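Local coordinates for magnetosome membrane protein MamB, putative Co/Zn/Cd cation transporter. Cation diffusion facilitator family (Desulfamplus magnetovallimortis, PDB 6QFJ), which probably carries divalent metal cations across the magnetosome membrane as a cation diffusion facilitator, this chain being its cytosolic C-terminal domain, at residues 18-23 and 57-62. Residues are numbered along the deposited sequence; the frame is centred on the assembly and turned at random.
Sequences PSISDV and KEVNQI
I20 lays its CD1 methyl against the CG2 methyl of V59, 4.1 Å away. The two side chains cross at about a right angle. Only this pair of methyls comes within 4.2 Å, so the apolar part is narrow. I20 reaches across because CG1 lies beside the backbone N (chi1 -71°) and the chain beyond it is extended, which carries CD1 out toward the helix. Both residues are buried.

One residue earlier, nearer the surface, S19 OG donates a hydrogen bond to E58 OE1 at 3.0 Å. The hydroxyl meets the syn side of that oxygen but sits 26° out of the carboxylate plane. The CA atoms of S19 and E58 stand 9.2 Å apart, and the extended E58 chain spans nearly half of that distance. Without the hydroxyl, as with an alanine here, E58 OE1 would probably lose this donor and its carboxylate would be freer to turn.

The link is small, burying 107 Å² in all, and it ties the first helix-to-strand loop, leading into strand 22-31, to the middle of the second helix, 49-66. L14 of helix 2-15 and L41 of strand 34-43 also pack on I20. V59 shares L41 and adds V75 of strand 71-79. The polar bond thus borders an apolar core made by two helices and the sheet, within the alpha-beta-beta-alpha-beta dimerisation domain of this transporter family.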
# COMPACT_ATOMS: atom_id res chain seq x y z
N PRO A 18 9.57 6.81 2.82
CA PRO A 18 10.64 7.02 1.85
C PRO A 18 10.95 5.86 0.86
O PRO A 18 11.46 6.13 -0.23
CB PRO A 18 11.87 7.35 2.68
CG PRO A 18 11.56 6.81 4.04
CD PRO A 18 10.05 6.88 4.21
N SER A 19 10.66 4.63 1.20
CA SER A 19 10.94 3.53 0.26
C SER A 19 9.99 3.44 -0.97
O SER A 19 10.22 2.67 -1.92
CB SER A 19 10.93 2.21 1.03
OG SER A 19 9.66 1.95 1.58
N ILE A 20 8.97 4.27 -0.95
CA ILE A 20 7.90 4.26 -1.94
C ILE A 20 8.00 5.52 -2.73
O ILE A 20 7.99 6.62 -2.16
CB ILE A 20 6.52 4.17 -1.24
CG1 ILE A 20 6.41 2.76 -0.66
CG2 ILE A 20 5.36 4.46 -2.15
CD1 ILE A 20 5.30 2.65 0.38
N SER A 21 8.09 5.41 -4.07
CA SER A 21 8.16 6.64 -4.92
C SER A 21 6.82 7.34 -5.01
O SER A 21 6.71 8.53 -4.97
CB SER A 21 8.66 6.28 -6.34
OG SER A 21 9.81 5.43 -6.21
N ASP A 22 5.76 6.59 -5.10
CA ASP A 22 4.39 7.17 -5.24
C ASP A 22 3.36 6.06 -5.08
O ASP A 22 3.68 4.87 -5.23
CB ASP A 22 4.19 7.75 -6.67
CG ASP A 22 4.58 9.21 -6.76
OD1 ASP A 22 4.19 10.01 -5.90
OD2 ASP A 22 5.32 9.59 -7.70
N VAL A 23 2.14 6.45 -4.79
CA VAL A 23 1.00 5.56 -4.73
C VAL A 23 0.41 5.52 -6.11
O VAL A 23 0.07 6.56 -6.66
CB VAL A 23 -0.06 6.06 -3.74
CG1 VAL A 23 -1.27 5.12 -3.74
CG2 VAL A 23 0.56 6.10 -2.38
N LYS A 57 6.09 -5.94 3.08
CA LYS A 57 5.97 -6.11 4.53
C LYS A 57 5.70 -4.78 5.25
O LYS A 57 4.84 -4.72 6.18
CB LYS A 57 7.23 -6.84 5.08
CG LYS A 57 7.29 -8.33 4.59
CD LYS A 57 6.72 -9.31 5.59
CE LYS A 57 5.21 -9.49 5.42
NZ LYS A 57 4.50 -10.06 6.61
N GLU A 58 6.44 -3.71 4.88
CA GLU A 58 6.13 -2.36 5.49
C GLU A 58 4.77 -1.88 5.21
O GLU A 58 4.08 -1.30 6.09
CB GLU A 58 7.10 -1.23 5.00
CG GLU A 58 8.45 -1.15 5.71
CD GLU A 58 9.35 0.08 5.29
OE1 GLU A 58 8.99 0.77 4.27
OE2 GLU A 58 10.37 0.41 6.00
N VAL A 59 4.32 -2.08 3.96
CA VAL A 59 2.96 -1.66 3.62
C VAL A 59 1.88 -2.40 4.40
O VAL A 59 0.87 -1.85 4.88
CB VAL A 59 2.65 -1.85 2.13
CG1 VAL A 59 1.17 -1.63 1.84
CG2 VAL A 59 3.48 -0.90 1.38
N ASN A 60 2.13 -3.67 4.57
CA ASN A 60 1.22 -4.51 5.31
C ASN A 60 1.15 -4.06 6.80
O ASN A 60 0.07 -3.98 7.37
CB ASN A 60 1.78 -5.94 5.29
CG ASN A 60 0.82 -6.96 5.90
OD1 ASN A 60 1.05 -7.46 6.99
ND2 ASN A 60 -0.21 -7.30 5.17
N GLN A 61 2.30 -3.74 7.38
CA GLN A 61 2.37 -3.24 8.75
C GLN A 61 1.55 -1.96 8.87
O GLN A 61 0.76 -1.78 9.80
CB GLN A 61 3.86 -2.99 9.06
CG GLN A 61 4.15 -2.55 10.51
CD GLN A 61 3.76 -1.15 10.84
OE1 GLN A 61 4.01 -0.21 10.09
NE2 GLN A 61 3.12 -0.98 12.02
N ILE A 62 1.71 -1.07 7.93
CA ILE A 62 0.92 0.20 7.97
C ILE A 62 -0.54 -0.03 8.00
O ILE A 62 -1.25 0.48 8.88
CB ILE A 62 1.33 1.10 6.79
CG1 ILE A 62 2.76 1.53 6.97
CG2 ILE A 62 0.40 2.29 6.70
CD1 ILE A 62 3.41 2.15 5.76